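Local coordinates for protein tRNA (cytosine(72)-C(5))-methyltransferase (Pyrococcus horikoshii, PDB 5ZVE) that transfers a methyl group from S-adenosyl-L-methionine to the C5 position of cytosine 72 in several tRNAs, at residues A[205-210]-A[236-241]; A[230-235]-A[252-257]; A[211-216]-A[245-250]; A[199-204]-A[223-228]. One frame throughout, in Å; residues are numbered along the deposited sequence.

Contact 1: residues A[205-210]-A[236-241]; sequences AAAPGG and RKMEEN. With SAH (S-adenosyl-L-homocysteine), chain C.
The peptide bond leading into Pro208 is cis, and the carbonyl that follows it meets helix 232-245 at two points. Asn241 ND2 donates to Pro208 O over 3.0 Å, with 163° at the hydrogen; the donor stands above the carbonyl plane, whereas the oxygen lies almost in the plane of the Asn241 amide. Met238 CA adds a CH...O contact to the same Pro208 O at 3.3 Å. With CG anti to its backbone nitrogen (chi1 178°) and an extended chain beyond, Met238 slides its thioether along the loop: SD sits 3.8 Å from Ala207 CA, and CE lies 3.7 Å from Gly209 CA. Replacing Met238 by an alanine would probably open a gap beside Ala206, Ala207 and Gly209, which would lose the thioether they pack on. At Gly209 a beta carbon would come tightly against Met238 CG, and phi of 105° would also press it on the preceding carbonyl oxygen. The loop itself holds the methionine-derived end of SAH, Gly210 N donating to SAH OXT at 3.0 Å and SAH N donating to Ala205 O at 3.0 Å. Such a glycine-containing loop between first strand and helix is the cofactor-binding signature of class I methyltransferases.

Contact 2: residues A[230-235]-A[252-257]; sequences KSKNRL and LVQMDA. With SAH (S-adenosyl-L-homocysteine), chain C.
Lys230 meets the other segment through its backbone: Gln254 NE2 donates a weak bond to Lys230 O (3.4 Å, 146° at the hydrogen), and Lys230 CA approaches Met255 O. Its side chain turns to the cofactor, Lys230 CB lying 3.7 Å from SAH C2 of the adenine. Ser231 follows as N-cap of helix 232-245, its OG accepting a weak bond from Arg234 N. This turn links strand 225-229 to the helix in a beta-alpha-beta unit of the Rossmann-like fold, and strand 250-254 closes the unit. Just past that last strand, Asp256 OD1 accepts from SAH N6 at 3.0 Å while Ala257 N donates to SAH N1 at 3.0 Å, a pair of bonds that reads the adenine. Lys232 crosses the Gln254 amide obliquely with its aliphatic part, CE standing 3.3 Å from Gln254 OE1. Arg234, bent at chi3 (65°), brings the edge of its guanidinium to the ribose; NE is modelled so close to SAH O3' that the length of this bond is doubtful, and NH2 adds a weak one. A leucine in place of Arg234 would probably leave the ribose O3' without this charged donor group. Leu235 ends the segment inside the unit, with CD1 3.6 Å from Gln254 CB and CD2 4.0 Å from Leu252 CG, the two leucine side chains lying side by side but pointing opposite ways.

Contact 3: residues A[211-216]-A[245-250]; sequences KTTHIA and LGVKNV. With SAH (S-adenosyl-L-homocysteine), chain C.
Thr213 and Val247 meet methyl to methyl because of their first torsions. Thr213 holds OG1 between its backbone nitrogen and carbonyl carbon (chi1 51°), which swings CG2 outward from helix 210-218 to lie 3.8 Å from Val247 CG2. Val247 has CG1 anti to its own nitrogen (chi1 173°), and this CG1 lies 3.7 Å from Ala216 CB, so its two methyls reach residues one turn apart on the helix. Thr212 is rotated differently: CG2 is the branch that faces strand 250-254, 3.7 Å from Val250 CG2, while OG1 is left to bond Asp203. Leu245 crosses Thr213 at about a right angle, CD1 lying 3.6 Å from Thr213 CB. Asn249 packs its CB against Ala216 CB at 3.8 Å. Gly246, with positive phi, is the C-prime residue of a Schellman motif that ends helix 232-245 and turns the chain toward Val247. At the start of helix 210-218, Lys211 N donates to SAH O over 3.2 Å (148° at the hydrogen), and Lys211 NZ forms a salt bridge with Asp273. The helix start would thus probably help to stabilise the cofactor carboxylate. The two segments share no hydrogen bond, and the threonine hydroxyls find partners elsewhere, Thr213 OG1 at Gly209 O; cohesion here therefore rests largely on methyl packing.

Contact 4: residues A[199-204]-A[223-228]; sequences DVIIDM and GEIIAI
Asp203 bonds the neighbouring strand with both its N and its O, and here the pairing is tightest. The nitrogen of Asp203 donates to Ile226 O at 2.8 Å, and its carbonyl oxygen accepts from Ile228 N at 2.7 Å; in each bond the donor lies nearly in line with the C=O (170°). One step back, Ile226 N reaches Ile201 O at 3.0 Å, tilted 23° from the carbonyl plane. Strands 201-203 and 225-228 run parallel, their axes 21° apart, and helix 210-218 connects them in a beta-alpha-beta unit of the Rossmann-like methyltransferase sheet. On one face Ile202 CG2 meets Ile228 CD1 at 3.8 Å, the two side chains crossing at a slant. The other face carries Ile201 and Ile225, whose CG2 methyls touch at 4.0 Å, together with Asp203 and Ala227. Helix 210-218 packs on this second face, and CG anti to the backbone nitrogen carries the Asp203 carboxylate toward Thr212 of that helix. Toward Asp199 and Gly223 the pair comes apart. The alpha carbons of Asp199 and Gly223 stand 7.7 Å from each other, against 4.5 Å for those of Met204 and Ile228. A water bridges the two segments here, accepting from Ile201 N and donating to Glu224 O at 2.7 Å, while Glu224 itself is exposed.

How the contacts relate
Contacts 1, 3 and 4 are buried, whereas contact 2 lies nearer the surface. Contacts 1 and 2 use successive parts of helix 232-245, and contacts 2 and 4 reach one sheet, where Val253 N lies 3.0 Å from Ala227 O. Their chemistry follows their place: paired backbones inside the sheet in contact 4, methyl packing between helix 210-218 and the loop before strand 250-254 in contact 3, and mixed polar and apolar touches in contacts 1 and 2. Of SAH, contact 1 holds mainly the amino-acid end, contact 2 the ribose and adenine, and Lys211 of contact 3 the carboxylate. Thr212 of contact 3 packs on Met238 of contact 1. Ala206 N probably bonds Ile228 O of contact 4.

Contact 1: residues A[205-210]-A[236-241]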
# COMPACT_ATOMS: atom_id res chain seq x y z
N ALA A 205 -0.25 4.15 14.19
CA ALA A 205 0.83 4.00 13.23
C ALA A 205 0.36 4.66 11.94
O ALA A 205 -0.02 3.99 10.99
CB ALA A 205 1.17 2.54 13.00
N ALA A 206 0.41 5.99 11.93
CA ALA A 206 -0.44 6.76 11.02
C ALA A 206 0.25 7.26 9.76
O ALA A 206 -0.42 7.43 8.74
CB ALA A 206 -1.03 7.94 11.78
N ALA A 207 1.56 7.46 9.80
CA ALA A 207 2.26 8.06 8.67
C ALA A 207 2.42 7.07 7.52
O ALA A 207 2.60 5.88 7.76
CB ALA A 207 3.62 8.59 9.11
N PRO A 208 2.37 7.56 6.26
CA PRO A 208 2.26 8.97 5.84
C PRO A 208 0.86 9.59 5.94
O PRO A 208 0.69 10.74 5.53
CB PRO A 208 2.71 8.92 4.38
CG PRO A 208 2.31 7.57 3.93
CD PRO A 208 2.53 6.66 5.11
N GLY A 209 -0.13 8.86 6.45
CA GLY A 209 -1.42 9.46 6.75
C GLY A 209 -2.53 9.13 5.78
O GLY A 209 -3.53 9.85 5.71
N GLY A 210 -2.36 8.04 5.03
CA GLY A 210 -3.39 7.57 4.12
C GLY A 210 -4.71 7.33 4.81
O GLY A 210 -5.74 7.90 4.43
N ARG A 236 6.94 14.05 8.72
CA ARG A 236 7.16 15.24 7.89
C ARG A 236 6.39 15.13 6.57
O ARG A 236 5.79 16.11 6.11
CB ARG A 236 8.65 15.43 7.62
CG ARG A 236 8.98 16.66 6.79
CD ARG A 236 10.49 16.87 6.73
NE ARG A 236 11.09 16.76 8.05
CZ ARG A 236 12.37 17.03 8.32
NH1 ARG A 236 13.18 17.43 7.35
NH2 ARG A 236 12.83 16.91 9.55
N LYS A 237 6.42 13.95 5.96
CA LYS A 237 5.64 13.71 4.76
C LYS A 237 4.15 13.80 5.06
O LYS A 237 3.36 14.28 4.25
CB LYS A 237 5.97 12.34 4.16
CG LYS A 237 5.26 12.06 2.85
CD LYS A 237 5.61 13.11 1.81
CE LYS A 237 4.92 12.85 0.49
NZ LYS A 237 5.28 13.86 -0.54
N MET A 238 3.77 13.35 6.25
CA MET A 238 2.37 13.38 6.66
C MET A 238 1.87 14.81 6.84
O MET A 238 0.72 15.11 6.51
CB MET A 238 2.18 12.59 7.96
CG MET A 238 0.76 12.60 8.49
SD MET A 238 0.41 11.21 9.57
CE MET A 238 -1.32 11.49 9.90
N GLU A 239 2.74 15.68 7.34
CA GLU A 239 2.41 17.10 7.47
C GLU A 239 2.10 17.72 6.11
O GLU A 239 1.17 18.51 5.98
CB GLU A 239 3.57 17.87 8.13
CG GLU A 239 3.66 17.68 9.64
CD GLU A 239 4.95 18.24 10.22
OE1 GLU A 239 5.78 18.77 9.45
OE2 GLU A 239 5.14 18.15 11.45
N GLU A 240 2.89 17.36 5.10
CA GLU A 240 2.69 17.87 3.75
C GLU A 240 1.39 17.33 3.16
O GLU A 240 0.65 18.06 2.51
CB GLU A 240 3.87 17.48 2.85
CG GLU A 240 5.22 17.99 3.34
CD GLU A 240 6.38 17.40 2.57
OE1 GLU A 240 6.17 16.94 1.42
OE2 GLU A 240 7.51 17.39 3.11
N ASN A 241 1.13 16.05 3.40
CA ASN A 241 -0.11 15.42 2.95
C ASN A 241 -1.34 16.07 3.55
O ASN A 241 -2.34 16.28 2.87
CB ASN A 241 -0.10 13.93 3.27
CG ASN A 241 0.88 13.14 2.43
OD1 ASN A 241 1.31 13.60 1.36
ND2 ASN A 241 1.24 11.95 2.89
N SAH C . -1.32 3.71 8.30
CA SAH C . -0.40 4.39 7.38
CB SAH C . 0.79 3.50 7.03
CG SAH C . 1.36 2.65 8.17
SD SAH C . 2.98 1.99 7.73
C SAH C . -1.10 4.91 6.12
O SAH C . -2.23 4.54 5.81
OXT SAH C . -0.54 5.71 5.37
C5' SAH C . 3.42 1.59 9.44
C4' SAH C . 3.99 2.77 10.23
O4' SAH C . 4.28 2.36 11.56
C3' SAH C . 5.30 3.33 9.68
O3' SAH C . 5.08 4.66 9.26
C2' SAH C . 6.27 3.34 10.84
O2' SAH C . 6.88 4.60 10.95
C1' SAH C . 5.37 3.12 12.04
N9 SAH C . 6.03 2.46 13.18
C8 SAH C . 6.90 1.40 13.18
N7 SAH C . 7.25 1.12 14.46
C5 SAH C . 6.62 1.99 15.28
C6 SAH C . 6.63 2.16 16.66
N6 SAH C . 7.35 1.36 17.44
N1 SAH C . 5.86 3.16 17.22
C2 SAH C . 5.10 3.99 16.41
N3 SAH C . 5.11 3.82 15.04
C4 SAH C . 5.85 2.84 14.49

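Contact 2: residues A[230-235]-A[252-257]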
# COMPACT_ATOMS: atom_id res chain seq x y z
N LYS A 230 6.47 6.89 14.87
CA LYS A 230 7.81 7.00 15.44
C LYS A 230 8.77 7.75 14.52
O LYS A 230 9.73 8.37 14.98
CB LYS A 230 8.38 5.61 15.74
CG LYS A 230 9.64 5.62 16.58
CD LYS A 230 10.22 4.23 16.73
CE LYS A 230 10.67 3.66 15.39
NZ LYS A 230 11.41 2.37 15.53
N SER A 231 8.49 7.70 13.22
CA SER A 231 9.40 8.27 12.22
C SER A 231 9.12 9.75 12.00
O SER A 231 8.00 10.12 11.62
CB SER A 231 9.30 7.49 10.91
OG SER A 231 10.23 7.97 9.95
N LYS A 232 10.13 10.58 12.20
CA LYS A 232 9.96 12.02 12.04
C LYS A 232 9.85 12.40 10.57
O LYS A 232 9.10 13.31 10.21
CB LYS A 232 11.13 12.78 12.69
CG LYS A 232 10.94 14.29 12.73
CD LYS A 232 12.09 14.96 13.46
CE LYS A 232 12.12 14.52 14.92
NZ LYS A 232 13.36 14.95 15.63
N ASN A 233 10.58 11.69 9.72
CA ASN A 233 10.55 11.93 8.28
C ASN A 233 9.19 11.57 7.68
O ASN A 233 8.61 12.34 6.91
CB ASN A 233 11.65 11.14 7.58
CG ASN A 233 13.04 11.59 8.00
OD1 ASN A 233 13.21 12.68 8.53
ND2 ASN A 233 14.03 10.74 7.75
N ARG A 234 8.69 10.39 8.04
CA ARG A 234 7.37 9.97 7.59
C ARG A 234 6.28 10.89 8.16
O ARG A 234 5.27 11.14 7.51
CB ARG A 234 7.12 8.50 7.96
CG ARG A 234 8.05 7.54 7.23
CD ARG A 234 7.94 6.12 7.76
NE ARG A 234 6.63 5.52 7.53
CZ ARG A 234 6.20 5.07 6.35
NH1 ARG A 234 6.98 5.14 5.28
NH2 ARG A 234 4.99 4.54 6.25
N LEU A 235 6.51 11.40 9.37
CA LEU A 235 5.62 12.41 9.93
C LEU A 235 5.73 13.73 9.16
O LEU A 235 4.75 14.44 8.99
CB LEU A 235 5.92 12.63 11.41
CG LEU A 235 5.31 11.60 12.35
CD1 LEU A 235 5.72 11.89 13.78
CD2 LEU A 235 3.80 11.60 12.21
N LEU A 252 -0.82 15.59 15.29
CA LEU A 252 0.33 14.71 15.17
C LEU A 252 1.13 14.63 16.47
O LEU A 252 1.45 15.65 17.07
CB LEU A 252 1.26 15.18 14.04
CG LEU A 252 1.12 14.54 12.66
CD1 LEU A 252 -0.32 14.52 12.23
CD2 LEU A 252 1.94 15.31 11.66
N VAL A 253 1.44 13.41 16.89
CA VAL A 253 2.34 13.20 18.01
C VAL A 253 3.39 12.16 17.63
O VAL A 253 3.06 11.07 17.14
CB VAL A 253 1.57 12.80 19.30
CG1 VAL A 253 0.68 13.93 19.77
CG2 VAL A 253 0.76 11.54 19.09
N GLN A 254 4.65 12.51 17.82
CA GLN A 254 5.76 11.60 17.58
C GLN A 254 6.12 10.83 18.84
O GLN A 254 6.40 11.44 19.88
CB GLN A 254 6.97 12.37 17.07
CG GLN A 254 8.13 11.49 16.69
CD GLN A 254 9.34 12.28 16.27
OE1 GLN A 254 9.30 13.51 16.20
NE2 GLN A 254 10.44 11.59 15.98
N MET A 255 6.14 9.51 18.74
CA MET A 255 6.37 8.64 19.89
C MET A 255 6.35 7.17 19.51
O MET A 255 5.84 6.80 18.45
CB MET A 255 5.33 8.89 20.98
CG MET A 255 4.00 8.20 20.71
SD MET A 255 2.78 8.41 22.02
CE MET A 255 3.50 7.40 23.32
N ASP A 256 6.90 6.33 20.39
CA ASP A 256 6.75 4.88 20.28
C ASP A 256 5.33 4.50 20.69
O ASP A 256 4.96 4.63 21.86
CB ASP A 256 7.79 4.17 21.15
CG ASP A 256 7.69 2.65 21.08
OD1 ASP A 256 6.87 2.13 20.30
OD2 ASP A 256 8.43 1.98 21.83
N ALA A 257 4.54 4.04 19.73
CA ALA A 257 3.12 3.75 19.95
C ALA A 257 2.89 2.64 20.96
O ALA A 257 1.80 2.51 21.51
CB ALA A 257 2.45 3.40 18.64
N SAH C . -1.32 3.71 8.30
CA SAH C . -0.40 4.39 7.38
CB SAH C . 0.79 3.50 7.03
CG SAH C . 1.36 2.65 8.17
SD SAH C . 2.98 1.99 7.73
C SAH C . -1.10 4.91 6.12
O SAH C . -2.23 4.54 5.81
OXT SAH C . -0.54 5.71 5.37
C5' SAH C . 3.42 1.59 9.44
C4' SAH C . 3.99 2.77 10.23
O4' SAH C . 4.28 2.36 11.56
C3' SAH C . 5.30 3.33 9.68
O3' SAH C . 5.08 4.66 9.26
C2' SAH C . 6.27 3.34 10.84
O2' SAH C . 6.88 4.60 10.95
C1' SAH C . 5.37 3.12 12.04
N9 SAH C . 6.03 2.46 13.18
C8 SAH C . 6.90 1.40 13.18
N7 SAH C . 7.25 1.12 14.46
C5 SAH C . 6.62 1.99 15.28
C6 SAH C . 6.63 2.16 16.66
N6 SAH C . 7.35 1.36 17.44
N1 SAH C . 5.86 3.16 17.22
C2 SAH C . 5.10 3.99 16.41
N3 SAH C . 5.11 3.82 15.04
C4 SAH C . 5.85 2.84 14.49

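Contact 3: residues A[211-216]-A[245-250]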
# COMPACT_ATOMS: atom_id res chain seq x y z
N LYS A 211 -4.70 6.50 5.85
CA LYS A 211 -5.94 6.17 6.54
C LYS A 211 -6.35 7.29 7.49
O LYS A 211 -7.53 7.47 7.76
CB LYS A 211 -5.80 4.84 7.30
CG LYS A 211 -5.62 3.64 6.38
CD LYS A 211 -5.28 2.38 7.16
CE LYS A 211 -5.12 1.20 6.22
NZ LYS A 211 -3.90 1.33 5.38
N THR A 212 -5.38 8.04 7.99
CA THR A 212 -5.71 9.15 8.88
C THR A 212 -6.53 10.22 8.16
O THR A 212 -7.55 10.68 8.67
CB THR A 212 -4.45 9.79 9.47
OG1 THR A 212 -3.68 8.79 10.16
CG2 THR A 212 -4.84 10.89 10.46
N THR A 213 -6.08 10.60 6.97
CA THR A 213 -6.74 11.66 6.22
C THR A 213 -8.10 11.20 5.69
O THR A 213 -9.01 12.01 5.51
CB THR A 213 -5.86 12.17 5.07
OG1 THR A 213 -5.40 11.07 4.27
CG2 THR A 213 -4.65 12.92 5.62
N HIS A 214 -8.23 9.90 5.44
CA HIS A 214 -9.51 9.33 5.05
C HIS A 214 -10.53 9.47 6.19
O HIS A 214 -11.68 9.84 5.95
CB HIS A 214 -9.34 7.86 4.65
CG HIS A 214 -10.55 7.26 4.02
ND1 HIS A 214 -10.62 5.93 3.65
CD2 HIS A 214 -11.75 7.80 3.68
CE1 HIS A 214 -11.80 5.68 3.12
NE2 HIS A 214 -12.50 6.80 3.12
N ILE A 215 -10.10 9.19 7.41
CA ILE A 215 -10.94 9.40 8.59
C ILE A 215 -11.36 10.86 8.69
O ILE A 215 -12.51 11.17 9.01
CB ILE A 215 -10.21 9.00 9.89
CG1 ILE A 215 -9.79 7.53 9.85
CG2 ILE A 215 -11.10 9.24 11.10
CD1 ILE A 215 -10.93 6.56 10.03
N ALA A 216 -10.42 11.75 8.41
CA ALA A 216 -10.66 13.18 8.48
C ALA A 216 -11.77 13.63 7.52
O ALA A 216 -12.59 14.47 7.88
CB ALA A 216 -9.38 13.94 8.19
N LEU A 245 -4.12 18.14 1.31
CA LEU A 245 -5.48 17.61 1.29
C LEU A 245 -6.47 18.53 2.00
O LEU A 245 -7.68 18.32 1.91
CB LEU A 245 -5.51 16.23 1.94
CG LEU A 245 -4.84 15.10 1.16
CD1 LEU A 245 -4.87 13.82 1.98
CD2 LEU A 245 -5.54 14.89 -0.18
N GLY A 246 -5.96 19.55 2.68
CA GLY A 246 -6.81 20.47 3.42
C GLY A 246 -7.37 19.89 4.70
O GLY A 246 -8.47 20.25 5.14
N VAL A 247 -6.62 18.98 5.31
CA VAL A 247 -7.05 18.33 6.54
C VAL A 247 -6.76 19.22 7.75
O VAL A 247 -5.63 19.63 7.98
CB VAL A 247 -6.36 16.97 6.72
CG1 VAL A 247 -6.67 16.39 8.08
CG2 VAL A 247 -6.79 16.01 5.61
N LYS A 248 -7.80 19.53 8.52
CA LYS A 248 -7.66 20.41 9.68
C LYS A 248 -8.04 19.65 10.94
O LYS A 248 -8.29 20.24 12.00
CB LYS A 248 -8.55 21.64 9.52
CG LYS A 248 -8.28 22.43 8.25
CD LYS A 248 -9.22 23.61 8.12
CE LYS A 248 -8.92 24.43 6.88
NZ LYS A 248 -9.72 25.69 6.85
N ASN A 249 -8.06 18.33 10.82
CA ASN A 249 -8.73 17.47 11.77
C ASN A 249 -7.77 16.69 12.67
O ASN A 249 -8.18 16.00 13.60
CB ASN A 249 -9.65 16.53 10.98
CG ASN A 249 -10.69 15.88 11.85
OD1 ASN A 249 -11.02 16.39 12.92
ND2 ASN A 249 -11.28 14.80 11.36
N VAL A 250 -6.48 16.81 12.38
CA VAL A 250 -5.50 15.86 12.89
C VAL A 250 -4.45 16.49 13.80
O VAL A 250 -3.90 17.54 13.50
CB VAL A 250 -4.79 15.15 11.72
CG1 VAL A 250 -3.75 14.18 12.24
CG2 VAL A 250 -5.80 14.42 10.86
N SAH C . -1.32 3.71 8.30
CA SAH C . -0.40 4.39 7.38
CB SAH C . 0.79 3.50 7.03
CG SAH C . 1.36 2.65 8.17
SD SAH C . 2.98 1.99 7.73
C SAH C . -1.10 4.91 6.12
O SAH C . -2.23 4.54 5.81
OXT SAH C . -0.54 5.71 5.37
C5' SAH C . 3.42 1.59 9.44
C4' SAH C . 3.99 2.77 10.23
O4' SAH C . 4.28 2.36 11.56
C3' SAH C . 5.30 3.33 9.68
O3' SAH C . 5.08 4.66 9.26
C2' SAH C . 6.27 3.34 10.84
O2' SAH C . 6.88 4.60 10.95
C1' SAH C . 5.37 3.12 12.04
N9 SAH C . 6.03 2.46 13.18
C8 SAH C . 6.90 1.40 13.18
N7 SAH C . 7.25 1.12 14.46
C5 SAH C . 6.62 1.99 15.28
C6 SAH C . 6.63 2.16 16.66
N6 SAH C . 7.35 1.36 17.44
N1 SAH C . 5.86 3.16 17.22
C2 SAH C . 5.10 3.99 16.41
N3 SAH C . 5.11 3.82 15.04
C4 SAH C . 5.85 2.84 14.49

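Contact 4: residues A[199-204]-A[223-228]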
# COMPACT_ATOMS: atom_id res chain seq x y z
N ASP A 199 -16.30 10.65 18.59
CA ASP A 199 -15.34 9.65 19.04
C ASP A 199 -13.99 10.26 19.38
O ASP A 199 -13.48 11.13 18.66
CB ASP A 199 -15.14 8.57 17.98
CG ASP A 199 -16.37 7.71 17.77
OD1 ASP A 199 -17.15 7.53 18.73
OD2 ASP A 199 -16.54 7.20 16.65
N VAL A 200 -13.40 9.80 20.48
CA VAL A 200 -11.97 9.98 20.69
C VAL A 200 -11.27 8.95 19.81
O VAL A 200 -11.52 7.75 19.92
CB VAL A 200 -11.58 9.80 22.16
CG1 VAL A 200 -10.10 10.07 22.35
CG2 VAL A 200 -12.41 10.73 23.04
N ILE A 201 -10.42 9.43 18.91
CA ILE A 201 -9.88 8.59 17.84
C ILE A 201 -8.36 8.58 17.80
O ILE A 201 -7.73 9.64 17.82
CB ILE A 201 -10.41 9.05 16.46
CG1 ILE A 201 -11.93 8.93 16.39
CG2 ILE A 201 -9.75 8.26 15.34
CD1 ILE A 201 -12.54 9.64 15.21
N ILE A 202 -7.77 7.39 17.74
CA ILE A 202 -6.32 7.28 17.67
C ILE A 202 -5.85 6.40 16.52
O ILE A 202 -6.25 5.24 16.41
CB ILE A 202 -5.73 6.72 18.97
CG1 ILE A 202 -6.15 7.57 20.17
CG2 ILE A 202 -4.21 6.64 18.85
CD1 ILE A 202 -5.59 7.07 21.49
N ASP A 203 -5.01 6.97 15.66
CA ASP A 203 -4.27 6.22 14.65
C ASP A 203 -2.84 6.07 15.15
O ASP A 203 -2.08 7.03 15.13
CB ASP A 203 -4.34 6.94 13.30
CG ASP A 203 -3.92 6.07 12.13
OD1 ASP A 203 -3.33 4.99 12.35
OD2 ASP A 203 -4.19 6.47 10.98
N MET A 204 -2.46 4.87 15.59
CA MET A 204 -1.21 4.74 16.34
C MET A 204 -0.01 4.36 15.48
O MET A 204 1.10 4.26 15.97
CB MET A 204 -1.35 3.71 17.47
CG MET A 204 -1.96 2.38 17.08
SD MET A 204 -2.07 1.28 18.51
CE MET A 204 -3.13 2.23 19.56
N GLY A 223 -14.37 17.18 14.73
CA GLY A 223 -13.75 16.38 15.76
C GLY A 223 -12.24 16.52 15.81
O GLY A 223 -11.68 17.54 15.41
N GLU A 224 -11.58 15.49 16.33
CA GLU A 224 -10.12 15.47 16.37
C GLU A 224 -9.60 14.05 16.18
O GLU A 224 -10.19 13.09 16.67
CB GLU A 224 -9.61 16.05 17.70
CG GLU A 224 -8.11 15.86 17.94
CD GLU A 224 -7.64 16.41 19.28
OE1 GLU A 224 -7.13 17.55 19.31
OE2 GLU A 224 -7.77 15.70 20.30
N ILE A 225 -8.51 13.93 15.43
CA ILE A 225 -7.84 12.65 15.24
C ILE A 225 -6.42 12.74 15.78
O ILE A 225 -5.66 13.63 15.40
CB ILE A 225 -7.80 12.24 13.77
CG1 ILE A 225 -9.20 12.28 13.15
CG2 ILE A 225 -7.18 10.85 13.63
CD1 ILE A 225 -9.19 12.17 11.63
N ILE A 226 -6.07 11.83 16.67
CA ILE A 226 -4.71 11.75 17.17
C ILE A 226 -3.93 10.76 16.33
O ILE A 226 -4.28 9.59 16.27
CB ILE A 226 -4.67 11.34 18.64
CG1 ILE A 226 -5.40 12.38 19.48
CG2 ILE A 226 -3.24 11.17 19.10
CD1 ILE A 226 -5.72 11.92 20.86
N ALA A 227 -2.86 11.24 15.70
CA ALA A 227 -2.09 10.41 14.79
C ALA A 227 -0.66 10.22 15.28
O ALA A 227 0.08 11.18 15.46
CB ALA A 227 -2.09 11.02 13.40
N ILE A 228 -0.29 8.97 15.50
CA ILE A 228 1.00 8.63 16.09
C ILE A 228 1.92 7.98 15.07
O ILE A 228 1.50 7.14 14.29
CB ILE A 228 0.82 7.68 17.28
CG1 ILE A 228 -0.11 8.30 18.33
CG2 ILE A 228 2.16 7.29 17.88
CD1 ILE A 228 -0.48 7.36 19.43
O HOH W 1 -8.97 12.25 18.89